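Local coordinates for replication initiator A family protein (Staphylococcus aureus CA-347, PDB 4PT7) that probably initiates replication of staphylococcal multiresistance plasmids by binding and assembling on the plasmid origin, at residues B[18-23]-B[111-116]; B[24-29]-B[117-122]. One frame throughout, in Å; residues are numbered along the deposited sequence.

Residues 18-29 meet residues 111-122 in two successive contacts. The centres of contacts 1 and 2 are about 9 Å apart. The centre of contact 1 lies about 9 Å, and that of contact 2 about 17 Å, from the centre of the chain. Tyr29 ties them together: its OH lies 2.8 Å from Ile114 N, a probable hydrogen bond. Val115 CG1 packs on Ile120 CD1 at 3.4 Å, and Ile19 CG2 on Phe24 CE1 at 3.6 Å. Both contacts use helix 22-25, and both touch a second subunit. Together they join helix 22-25 and the turn after it to the loop 111-116 and helix 117-126.

Contact 1: residues B[18-23]-B[111-116]; sequences QIPKVF and MKPIVT
Pro20 O accepts a backbone hydrogen bond from Phe23 N at 3.0 Å. This bond closes a tight turn through Lys21 and Val22 as helix 22-25 begins, and the turn brings Pro20, Val22 and Phe23 together against Pro113. No hydrogen bond crosses between the two segments, and the contact is apolar. Pro113 is its centre. Pro113 CB meets Val22 CG1 and Phe23 CE1, each at 3.8 Å. Pro113 CG lies 4.2 Å from Pro20 CB. The Phe23 and Pro113 side chains cross at about a right angle, and Pro113 CB comes at the aromatic ring obliquely. One face of the Phe23 ring is covered by Pro20, whose CB sits 4.1 Å above the ring centre. Val22 has chi1 65°, with CG1 between the backbone N and the carbonyl carbon. Its two branches therefore divide the work: CG1 packs on Pro113, while CG2 lies 3.5 Å from Ile114 O. The Ile114 side chain itself starts away from this surface. Tyr29 and Tyr40 meet the Phe23 ring edge-to-face. Lys21 NZ forms salt bridges with Glu127 of this chain and Asp45 of the second subunit. Residues 18-20 pair in an antiparallel ladder with a strand of that subunit. The contact thus joins the turn after this interface strand to the loop that leaves the two-stranded hairpin 95-98/107-110, in a fold consistent with a winged helix-turn-helix.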
# COMPACT_ATOMS: atom_id res chain seq x y z
N GLN B 18 -11.73 16.08 -2.54
CA GLN B 18 -13.17 15.96 -2.77
C GLN B 18 -13.58 14.74 -3.57
O GLN B 18 -13.16 14.56 -4.72
CB GLN B 18 -13.68 17.21 -3.50
CG GLN B 18 -13.53 18.50 -2.72
CD GLN B 18 -13.85 19.74 -3.55
OE1 GLN B 18 -14.55 20.64 -3.09
NE2 GLN B 18 -13.33 19.79 -4.78
N ILE B 19 -14.44 13.91 -2.98
CA ILE B 19 -14.92 12.72 -3.67
C ILE B 19 -16.37 12.95 -4.08
O ILE B 19 -17.20 13.32 -3.25
CB ILE B 19 -14.86 11.47 -2.77
CG1 ILE B 19 -13.43 11.27 -2.24
CG2 ILE B 19 -15.29 10.24 -3.57
CD1 ILE B 19 -13.32 10.17 -1.20
N PRO B 20 -16.68 12.74 -5.36
CA PRO B 20 -18.05 12.92 -5.85
C PRO B 20 -19.02 12.02 -5.09
O PRO B 20 -18.78 10.82 -4.94
CB PRO B 20 -17.94 12.51 -7.32
CG PRO B 20 -16.57 12.94 -7.68
CD PRO B 20 -15.75 12.51 -6.48
N LYS B 21 -20.12 12.60 -4.61
CA LYS B 21 -21.13 11.85 -3.87
C LYS B 21 -21.73 10.74 -4.72
O LYS B 21 -22.14 9.70 -4.21
CB LYS B 21 -22.25 12.79 -3.39
CG LYS B 21 -21.85 13.73 -2.25
CD LYS B 21 -23.10 14.32 -1.57
CE LYS B 21 -22.72 15.23 -0.43
NZ LYS B 21 -23.92 15.81 0.26
N VAL B 22 -21.78 10.96 -6.03
CA VAL B 22 -22.33 9.97 -6.94
C VAL B 22 -21.56 8.64 -6.81
O VAL B 22 -22.09 7.59 -7.15
CB VAL B 22 -22.30 10.50 -8.40
CG1 VAL B 22 -20.87 10.68 -8.86
CG2 VAL B 22 -23.06 9.56 -9.33
N PHE B 23 -20.33 8.68 -6.29
CA PHE B 23 -19.55 7.45 -6.13
C PHE B 23 -20.12 6.59 -5.00
O PHE B 23 -19.72 5.44 -4.84
CB PHE B 23 -18.06 7.75 -5.82
CG PHE B 23 -17.27 8.27 -7.00
CD1 PHE B 23 -17.87 8.42 -8.25
CD2 PHE B 23 -15.93 8.63 -6.86
CE1 PHE B 23 -17.14 8.92 -9.34
CE2 PHE B 23 -15.20 9.12 -7.94
CZ PHE B 23 -15.80 9.26 -9.18
N MET B 111 -11.53 12.20 -15.87
CA MET B 111 -12.84 12.54 -16.42
C MET B 111 -13.87 12.79 -15.32
O MET B 111 -13.79 12.24 -14.23
CB MET B 111 -13.32 11.40 -17.31
CG MET B 111 -12.32 10.95 -18.35
SD MET B 111 -11.95 12.23 -19.55
CE MET B 111 -13.43 12.12 -20.55
N LYS B 112 -14.86 13.62 -15.63
CA LYS B 112 -15.93 13.92 -14.69
C LYS B 112 -16.91 12.75 -14.69
O LYS B 112 -17.08 12.08 -15.70
CB LYS B 112 -16.64 15.23 -15.09
CG LYS B 112 -15.73 16.45 -14.89
CD LYS B 112 -16.07 17.64 -15.78
CE LYS B 112 -17.39 18.29 -15.42
NZ LYS B 112 -17.64 19.46 -16.31
N PRO B 113 -17.52 12.47 -13.53
CA PRO B 113 -18.48 11.37 -13.42
C PRO B 113 -19.78 11.64 -14.15
O PRO B 113 -20.04 12.75 -14.60
CB PRO B 113 -18.67 11.25 -11.92
CG PRO B 113 -18.52 12.66 -11.45
CD PRO B 113 -17.30 13.10 -12.22
N ILE B 114 -20.59 10.59 -14.25
CA ILE B 114 -21.89 10.65 -14.90
C ILE B 114 -22.95 10.70 -13.80
O ILE B 114 -22.79 10.06 -12.75
CB ILE B 114 -22.14 9.39 -15.77
CG1 ILE B 114 -21.15 9.36 -16.94
CG2 ILE B 114 -23.57 9.38 -16.29
CD1 ILE B 114 -21.26 10.55 -17.87
N VAL B 115 -24.01 11.44 -14.04
CA VAL B 115 -25.09 11.54 -13.07
C VAL B 115 -26.42 11.25 -13.76
O VAL B 115 -26.74 11.86 -14.78
CB VAL B 115 -25.16 12.95 -12.44
CG1 VAL B 115 -26.19 12.97 -11.34
CG2 VAL B 115 -23.79 13.33 -11.89
N THR B 116 -27.18 10.31 -13.21
CA THR B 116 -28.48 9.95 -13.79
C THR B 116 -29.59 10.44 -12.87
O THR B 116 -29.33 10.90 -11.75
CB THR B 116 -28.64 8.42 -13.93
OG1 THR B 116 -28.78 7.84 -12.62
CG2 THR B 116 -27.44 7.80 -14.63

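Contact 2: residues B[24-29]-B[117-122]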
# COMPACT_ATOMS: atom_id res chain seq x y z
N PHE B 24 -21.04 7.14 -4.22
CA PHE B 24 -21.61 6.38 -3.12
C PHE B 24 -23.11 6.17 -3.27
O PHE B 24 -23.74 5.53 -2.43
CB PHE B 24 -21.34 7.08 -1.78
CG PHE B 24 -19.89 7.34 -1.51
CD1 PHE B 24 -19.28 8.52 -1.95
CD2 PHE B 24 -19.12 6.43 -0.79
CE1 PHE B 24 -17.94 8.78 -1.67
CE2 PHE B 24 -17.78 6.68 -0.51
CZ PHE B 24 -17.18 7.86 -0.95
N THR B 25 -23.69 6.69 -4.34
CA THR B 25 -25.12 6.54 -4.58
C THR B 25 -25.36 5.76 -5.87
O THR B 25 -26.11 4.78 -5.87
CB THR B 25 -25.83 7.91 -4.69
OG1 THR B 25 -25.25 8.67 -5.76
CG2 THR B 25 -25.67 8.69 -3.38
N SER B 26 -24.70 6.19 -6.94
CA SER B 26 -24.81 5.55 -8.26
C SER B 26 -24.32 4.11 -8.23
O SER B 26 -23.23 3.83 -7.71
CB SER B 26 -24.00 6.33 -9.30
OG SER B 26 -24.04 5.71 -10.58
N GLU B 27 -25.12 3.21 -8.78
CA GLU B 27 -24.74 1.81 -8.83
C GLU B 27 -23.76 1.60 -9.97
O GLU B 27 -23.16 0.53 -10.12
CB GLU B 27 -25.97 0.93 -9.02
CG GLU B 27 -26.39 0.16 -7.77
CD GLU B 27 -26.68 1.07 -6.58
OE1 GLU B 27 -25.73 1.70 -6.05
OE2 GLU B 27 -27.85 1.16 -6.17
N ASN B 28 -23.59 2.64 -10.78
CA ASN B 28 -22.67 2.57 -11.90
C ASN B 28 -21.24 2.64 -11.41
O ASN B 28 -20.30 2.44 -12.18
CB ASN B 28 -22.93 3.72 -12.87
CG ASN B 28 -24.28 3.61 -13.53
OD1 ASN B 28 -24.53 2.70 -14.33
ND2 ASN B 28 -25.19 4.53 -13.18
N TYR B 29 -21.08 2.93 -10.12
CA TYR B 29 -19.75 3.03 -9.51
C TYR B 29 -19.61 2.11 -8.32
O TYR B 29 -18.76 2.32 -7.45
CB TYR B 29 -19.47 4.47 -9.08
CG TYR B 29 -19.48 5.44 -10.22
CD1 TYR B 29 -20.40 6.47 -10.27
CD2 TYR B 29 -18.56 5.33 -11.27
CE1 TYR B 29 -20.42 7.38 -11.33
CE2 TYR B 29 -18.57 6.22 -12.33
CZ TYR B 29 -19.51 7.25 -12.35
OH TYR B 29 -19.53 8.15 -13.38
N GLU B 117 -30.83 10.33 -13.34
CA GLU B 117 -32.00 10.74 -12.56
C GLU B 117 -31.98 10.05 -11.21
O GLU B 117 -32.20 10.68 -10.18
CB GLU B 117 -33.30 10.38 -13.27
CG GLU B 117 -33.53 11.04 -14.61
CD GLU B 117 -34.90 10.68 -15.18
OE1 GLU B 117 -35.92 11.11 -14.59
OE2 GLU B 117 -34.96 9.95 -16.20
N ARG B 118 -31.74 8.75 -11.22
CA ARG B 118 -31.71 8.02 -9.96
C ARG B 118 -30.67 8.61 -9.02
O ARG B 118 -30.91 8.71 -7.82
CB ARG B 118 -31.42 6.53 -10.20
CG ARG B 118 -32.51 5.81 -10.99
CD ARG B 118 -32.33 4.29 -10.98
NE ARG B 118 -32.59 3.70 -9.66
CZ ARG B 118 -31.67 3.53 -8.71
NH1 ARG B 118 -30.41 3.91 -8.92
NH2 ARG B 118 -32.01 2.99 -7.55
N ASP B 119 -29.52 9.00 -9.56
CA ASP B 119 -28.47 9.60 -8.73
C ASP B 119 -28.99 10.89 -8.10
O ASP B 119 -28.82 11.11 -6.90
CB ASP B 119 -27.21 9.91 -9.55
CG ASP B 119 -26.56 8.66 -10.12
OD1 ASP B 119 -26.42 7.68 -9.36
OD2 ASP B 119 -26.18 8.67 -11.31
N ILE B 120 -29.62 11.72 -8.93
CA ILE B 120 -30.19 12.98 -8.48
C ILE B 120 -31.17 12.68 -7.34
O ILE B 120 -31.06 13.24 -6.25
CB ILE B 120 -30.99 13.69 -9.62
CG1 ILE B 120 -30.11 13.90 -10.85
CG2 ILE B 120 -31.53 15.04 -9.12
CD1 ILE B 120 -28.95 14.81 -10.62
N TYR B 121 -32.11 11.80 -7.62
CA TYR B 121 -33.12 11.41 -6.64
C TYR B 121 -32.48 10.96 -5.33
O TYR B 121 -32.81 11.47 -4.25
CB TYR B 121 -33.99 10.28 -7.20
CG TYR B 121 -35.01 9.73 -6.22
CD1 TYR B 121 -36.20 10.42 -5.96
CD2 TYR B 121 -34.78 8.53 -5.56
CE1 TYR B 121 -37.14 9.91 -5.05
CE2 TYR B 121 -35.71 8.02 -4.65
CZ TYR B 121 -36.88 8.71 -4.40
OH TYR B 121 -37.79 8.20 -3.50
N LYS B 122 -31.55 10.01 -5.42
CA LYS B 122 -30.90 9.50 -4.22
C LYS B 122 -30.13 10.56 -3.45
O LYS B 122 -30.22 10.63 -2.22
CB LYS B 122 -29.96 8.34 -4.57
CG LYS B 122 -30.67 7.04 -4.95
CD LYS B 122 -29.68 5.88 -5.00
CE LYS B 122 -30.36 4.55 -5.30
NZ LYS B 122 -29.38 3.41 -5.37
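Thr25 starts toward helix 117-126 and packs its CB on Lys122 CB at 4.2 Å. Thr25 OG1 is buried without a polar partner in the model. Ser26 comes next, beside the Asp119 carboxylate, but the spacing there is too tight to be trusted in detail. A chi1 of 177° sets Ser26 OG anti to the backbone N, beside the carbonyl carbon. Ser26 OG accepts two bonds, from Asn28 N and from Asn28 ND2, both at 3.1 Å. The first makes an ST turn. Asp119 is not hydrogen-bonded to Ser26. Its OD2 accepts from Thr116 N at the start of the helix, as in a capping box. Glu27 bends at chi2 (58°) and carries OE2 to Lys122 NZ, a salt bridge of 2.8 Å. The lysine chain is extended beyond CG, and the two side chains cross at about a right angle. Lys122 NZ also lies in plane at the edge of the Arg118 guanidinium. No hydrogen bond crosses, so the polar link between the segments is the salt bridge of the exposed Glu27, next to the packing of buried Thr25 on Lys122. Lys122, and more remotely Arg118, whose NH1 is 4.7 Å from Glu27 OE2, would probably favour the ionised form of Glu27.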